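Local coordinates for protein putative aspartate aminotransferase (Thermus thermophilus, PDB 1IUG) that probably transfers amino groups between amino acids and 2-oxo acids with pyridoxal 5'-phosphate as cofactor, acting as an aspartate aminotransferase of class V, at residues A[2-13]-A[302-314]. Sequence-based numbering, arbitrary orientation.
Sequences DWLLTPGPVRLH and FAQRGAVIAGGQG
Trp3 and Leu4 pair in parallel with Ala307 and Val308 through three backbone hydrogen bonds. Trp3 N donates to Gly306 O (3.0 Å). Val308 N donates to Trp3 O (2.9 Å). Leu5 N donates to Val308 O, and this bond is the most bent of the three, with an angle of 144° at the hydrogen. Trp3 O also receives a CA-H...O contact from Ala307. On one face of the sheet, Trp3 CB lies 3.8 Å from Ala307 CB. Chi1 of -65° sets the Trp3 ring beside its own backbone N, which bonds Gly306 O, and this brings the indole edge near the same oxygen. Leu5 reaches the same alanine with its CD1 branch. Helix 331-348 packs against this face through Val337, which meets Trp3, and Met340, which meets Ala307.

Strand 3-4 is an edge of the small mixed sheet in this chain. That sheet belongs to the small C-terminal domain of a fold-type I pyridoxal-phosphate enzyme, as in class-V aminotransferases, and the N-terminal strand joins it beside strand 307-311. A Schellman motif at Gly306 ends helix 295-303 and turns the chain into that strand.

On the other face, Leu4 CD1 touches Val308 CB (4.0 Å), the two side chains lying at a slant to each other. His26 of the second subunit packs on Leu4 and Thr6. Beyond the paired residues, the methyl CG2 of Thr6 rests on the backbone of Ile309, 3.7 Å from its C atom. Thr6 OG1 sits between its backbone N and carbonyl carbon (chi1 51°) and donates to Pro9 O. Pro7 CD then touches Ala310 CB. Both residues also pack on Arg322, a predicted substrate-binding residue, whose NH2 bonds to Gly311 O.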
loop_
_atom_site.group_PDB
_atom_site.type_symbol
_atom_site.label_atom_id
_atom_site.label_comp_id
_atom_site.label_asym_id
_atom_site.label_seq_id
_atom_site.Cartn_x
_atom_site.Cartn_y
_atom_site.Cartn_z
ATOM N N ASP A 2 -9.030 -20.267 13.321
ATOM C CA ASP A 2 -9.455 -19.427 14.438
ATOM C C ASP A 2 -8.294 -18.904 15.272
ATOM O O ASP A 2 -8.290 -17.744 15.675
ATOM C CB ASP A 2 -10.425 -20.181 15.352
ATOM C CG ASP A 2 -11.824 -20.261 14.779
ATOM O OD1 ASP A 2 -12.429 -21.354 14.845
ATOM O OD2 ASP A 2 -12.320 -19.230 14.270
ATOM N N TRP A 3 -7.337 -19.774 15.573
ATOM C CA TRP A 3 -6.185 -19.380 16.370
ATOM C C TRP A 3 -4.998 -19.023 15.485
ATOM O O TRP A 3 -4.232 -19.895 15.072
ATOM C CB TRP A 3 -5.791 -20.496 17.340
ATOM C CG TRP A 3 -6.821 -20.800 18.388
ATOM C CD1 TRP A 3 -7.801 -21.750 18.322
ATOM C CD2 TRP A 3 -6.946 -20.184 19.678
ATOM N NE1 TRP A 3 -8.525 -21.767 19.491
ATOM C CE2 TRP A 3 -8.021 -20.819 20.341
ATOM C CE3 TRP A 3 -6.252 -19.160 20.339
ATOM C CZ2 TRP A 3 -8.420 -20.465 21.637
ATOM C CZ3 TRP A 3 -6.648 -18.805 21.628
ATOM C CH2 TRP A 3 -7.723 -19.460 22.263
ATOM N N LEU A 4 -4.877 -17.741 15.159
ATOM C CA LEU A 4 -3.768 -17.273 14.343
ATOM C C LEU A 4 -2.582 -17.053 15.276
ATOM O O LEU A 4 -2.613 -16.176 16.139
ATOM C CB LEU A 4 -4.144 -15.978 13.623
ATOM C CG LEU A 4 -3.044 -15.394 12.738
ATOM C CD1 LEU A 4 -2.607 -16.434 11.715
ATOM C CD2 LEU A 4 -3.554 -14.150 12.043
ATOM N N LEU A 5 -1.547 -17.867 15.114
ATOM C CA LEU A 5 -0.366 -17.773 15.968
ATOM C C LEU A 5 0.903 -17.405 15.206
ATOM O O LEU A 5 2.010 -17.717 15.643
ATOM C CB LEU A 5 -0.172 -19.091 16.731
ATOM C CG LEU A 5 -1.366 -19.546 17.585
ATOM C CD1 LEU A 5 -1.124 -20.949 18.137
ATOM C CD2 LEU A 5 -1.626 -18.549 18.717
ATOM N N THR A 6 0.736 -16.732 14.074
ATOM C CA THR A 6 1.860 -16.311 13.243
ATOM C C THR A 6 2.295 -14.898 13.613
ATOM O O THR A 6 1.479 -14.073 14.022
ATOM C CB THR A 6 1.491 -16.326 11.748
ATOM O OG1 THR A 6 0.277 -15.594 11.550
ATOM C CG2 THR A 6 1.317 -17.759 11.241
ATOM N N PRO A 7 3.597 -14.604 13.482
ATOM C CA PRO A 7 4.134 -13.279 13.806
ATOM C C PRO A 7 3.850 -12.250 12.709
ATOM O O PRO A 7 4.741 -11.504 12.299
ATOM C CB PRO A 7 5.627 -13.556 13.954
ATOM C CG PRO A 7 5.857 -14.609 12.929
ATOM C CD PRO A 7 4.683 -15.538 13.134
ATOM N N GLY A 8 2.597 -12.206 12.257
ATOM C CA GLY A 8 2.210 -11.276 11.212
ATOM C C GLY A 8 1.790 -11.963 9.924
ATOM O O GLY A 8 2.571 -12.736 9.357
ATOM N N PRO A 9 0.531 -11.773 9.476
ATOM C CA PRO A 9 -0.504 -10.958 10.124
ATOM C C PRO A 9 -0.914 -11.554 11.468
ATOM O O PRO A 9 -0.586 -12.706 11.781
ATOM C CB PRO A 9 -1.656 -11.019 9.120
ATOM C CG PRO A 9 -0.945 -11.137 7.808
ATOM C CD PRO A 9 0.090 -12.178 8.130
ATOM N N VAL A 10 -1.636 -10.772 12.259
ATOM C CA VAL A 10 -2.069 -11.224 13.572
ATOM C C VAL A 10 -3.572 -11.141 13.794
ATOM O O VAL A 10 -4.324 -10.634 12.961
ATOM C CB VAL A 10 -1.398 -10.401 14.707
ATOM C CG1 VAL A 10 0.125 -10.525 14.642
ATOM C CG2 VAL A 10 -1.834 -8.938 14.629
ATOM N N ARG A 11 -3.972 -11.662 14.949
ATOM C CA ARG A 11 -5.343 -11.674 15.438
ATOM C C ARG A 11 -5.687 -10.198 15.641
ATOM O O ARG A 11 -4.987 -9.486 16.365
ATOM C CB ARG A 11 -5.333 -12.415 16.774
ATOM C CG ARG A 11 -6.456 -13.384 17.024
ATOM C CD ARG A 11 -7.809 -12.753 17.045
ATOM N NE ARG A 11 -8.337 -12.826 18.407
ATOM C CZ ARG A 11 -8.668 -13.956 19.034
ATOM N NH1 ARG A 11 -8.537 -15.134 18.429
ATOM N NH2 ARG A 11 -9.119 -13.908 20.283
ATOM N N LEU A 12 -6.747 -9.742 14.983
ATOM C CA LEU A 12 -7.149 -8.343 15.054
ATOM C C LEU A 12 -7.779 -7.857 16.352
ATOM O O LEU A 12 -8.557 -8.558 16.997
ATOM C CB LEU A 12 -8.069 -7.990 13.882
ATOM C CG LEU A 12 -7.502 -8.145 12.469
ATOM C CD1 LEU A 12 -8.530 -7.640 11.459
ATOM C CD2 LEU A 12 -6.187 -7.376 12.331
ATOM N N HIS A 13 -7.421 -6.635 16.723
ATOM C CA HIS A 13 -7.962 -6.004 17.915
ATOM C C HIS A 13 -9.416 -5.637 17.592
ATOM O O HIS A 13 -9.719 -5.216 16.474
ATOM C CB HIS A 13 -7.157 -4.743 18.242
ATOM C CG HIS A 13 -7.519 -4.114 19.551
ATOM N ND1 HIS A 13 -6.711 -4.197 20.664
ATOM C CD2 HIS A 13 -8.604 -3.396 19.927
ATOM C CE1 HIS A 13 -7.282 -3.558 21.668
ATOM N NE2 HIS A 13 -8.432 -3.063 21.248
ATOM N N PHE A 302 -0.856 -28.675 14.955
ATOM C CA PHE A 302 -1.483 -27.422 15.359
ATOM C C PHE A 302 -2.734 -27.163 14.517
ATOM O O PHE A 302 -3.764 -26.735 15.039
ATOM C CB PHE A 302 -0.497 -26.253 15.230
ATOM C CG PHE A 302 0.373 -26.058 16.440
ATOM C CD1 PHE A 302 1.710 -26.437 16.424
ATOM C CD2 PHE A 302 -0.151 -25.502 17.605
ATOM C CE1 PHE A 302 2.516 -26.269 17.552
ATOM C CE2 PHE A 302 0.645 -25.328 18.739
ATOM C CZ PHE A 302 1.982 -25.714 18.711
ATOM N N ALA A 303 -2.646 -27.466 13.222
ATOM C CA ALA A 303 -3.763 -27.270 12.297
ATOM C C ALA A 303 -5.027 -28.015 12.719
ATOM O O ALA A 303 -6.121 -27.449 12.672
ATOM C CB ALA A 303 -3.363 -27.666 10.877
ATOM N N GLN A 304 -4.881 -29.272 13.142
ATOM C CA GLN A 304 -6.042 -30.051 13.569
ATOM C C GLN A 304 -6.661 -29.497 14.858
ATOM O O GLN A 304 -7.781 -29.853 15.219
ATOM C CB GLN A 304 -5.708 -31.551 13.688
ATOM C CG GLN A 304 -4.616 -31.918 14.683
ATOM C CD GLN A 304 -4.278 -33.412 14.677
ATOM O OE1 GLN A 304 -3.570 -33.901 13.790
ATOM N NE2 GLN A 304 -4.774 -34.138 15.678
ATOM N N ARG A 305 -5.931 -28.608 15.530
ATOM C CA ARG A 305 -6.402 -27.967 16.760
ATOM C C ARG A 305 -7.011 -26.608 16.390
ATOM O O ARG A 305 -7.477 -25.873 17.260
ATOM C CB ARG A 305 -5.242 -27.722 17.735
ATOM C CG ARG A 305 -4.351 -28.912 18.059
ATOM C CD ARG A 305 -5.106 -30.058 18.694
ATOM N NE ARG A 305 -4.225 -30.927 19.478
ATOM C CZ ARG A 305 -3.369 -31.808 18.965
ATOM N NH1 ARG A 305 -3.254 -31.954 17.652
ATOM N NH2 ARG A 305 -2.639 -32.564 19.771
ATOM N N GLY A 306 -6.941 -26.260 15.105
ATOM C CA GLY A 306 -7.484 -24.996 14.626
ATOM C C GLY A 306 -6.536 -23.810 14.708
ATOM O O GLY A 306 -6.980 -22.660 14.736
ATOM N N ALA A 307 -5.232 -24.075 14.714
ATOM C CA ALA A 307 -4.239 -23.006 14.803
ATOM C C ALA A 307 -3.307 -22.943 13.600
ATOM O O ALA A 307 -3.001 -23.960 12.978
ATOM C CB ALA A 307 -3.424 -23.149 16.088
ATOM N N VAL A 308 -2.863 -21.733 13.280
ATOM C CA VAL A 308 -1.945 -21.511 12.167
ATOM C C VAL A 308 -0.611 -21.062 12.744
ATOM O O VAL A 308 -0.551 -20.096 13.516
ATOM C CB VAL A 308 -2.462 -20.419 11.195
ATOM C CG1 VAL A 308 -1.512 -20.280 10.012
ATOM C CG2 VAL A 308 -3.872 -20.758 10.709
ATOM N N ILE A 309 0.449 -21.779 12.379
ATOM C CA ILE A 309 1.796 -21.478 12.848
ATOM C C ILE A 309 2.718 -21.172 11.669
ATOM O O ILE A 309 2.315 -21.286 10.511
ATOM C CB ILE A 309 2.385 -22.657 13.659
ATOM C CG1 ILE A 309 2.620 -23.868 12.746
ATOM C CG2 ILE A 309 1.438 -23.024 14.805
ATOM C CD1 ILE A 309 3.418 -24.973 13.393
ATOM N N ALA A 310 3.954 -20.779 11.961
ATOM C CA ALA A 310 4.909 -20.465 10.908
ATOM C C ALA A 310 6.160 -21.330 11.001
ATOM O O ALA A 310 6.466 -21.888 12.055
ATOM C CB ALA A 310 5.278 -18.985 10.953
ATOM N N GLY A 311 6.872 -21.448 9.884
ATOM C CA GLY A 311 8.081 -22.248 9.857
ATOM C C GLY A 311 9.333 -21.410 9.707
ATOM O O GLY A 311 9.301 -20.192 9.879
ATOM N N GLY A 312 10.438 -22.071 9.370
ATOM C CA GLY A 312 11.702 -21.380 9.194
ATOM C C GLY A 312 11.932 -20.869 7.786
ATOM O O GLY A 312 11.279 -21.309 6.840
ATOM N N GLN A 313 12.874 -19.940 7.657
ATOM C CA GLN A 313 13.230 -19.336 6.375
ATOM C C GLN A 313 14.747 -19.419 6.208
ATOM O O GLN A 313 15.481 -19.485 7.198
ATOM C CB GLN A 313 12.777 -17.870 6.341
ATOM C CG GLN A 313 11.272 -17.663 6.552
ATOM C CD GLN A 313 10.961 -16.645 7.644
ATOM O OE1 GLN A 313 10.312 -15.626 7.396
ATOM N NE2 GLN A 313 11.420 -16.923 8.860
ATOM N N GLY A 314 15.213 -19.419 4.960
ATOM C CA GLY A 314 16.641 -19.506 4.697
ATOM C C GLY A 314 17.252 -20.765 5.295
ATOM O O GLY A 314 16.710 -21.855 5.115
#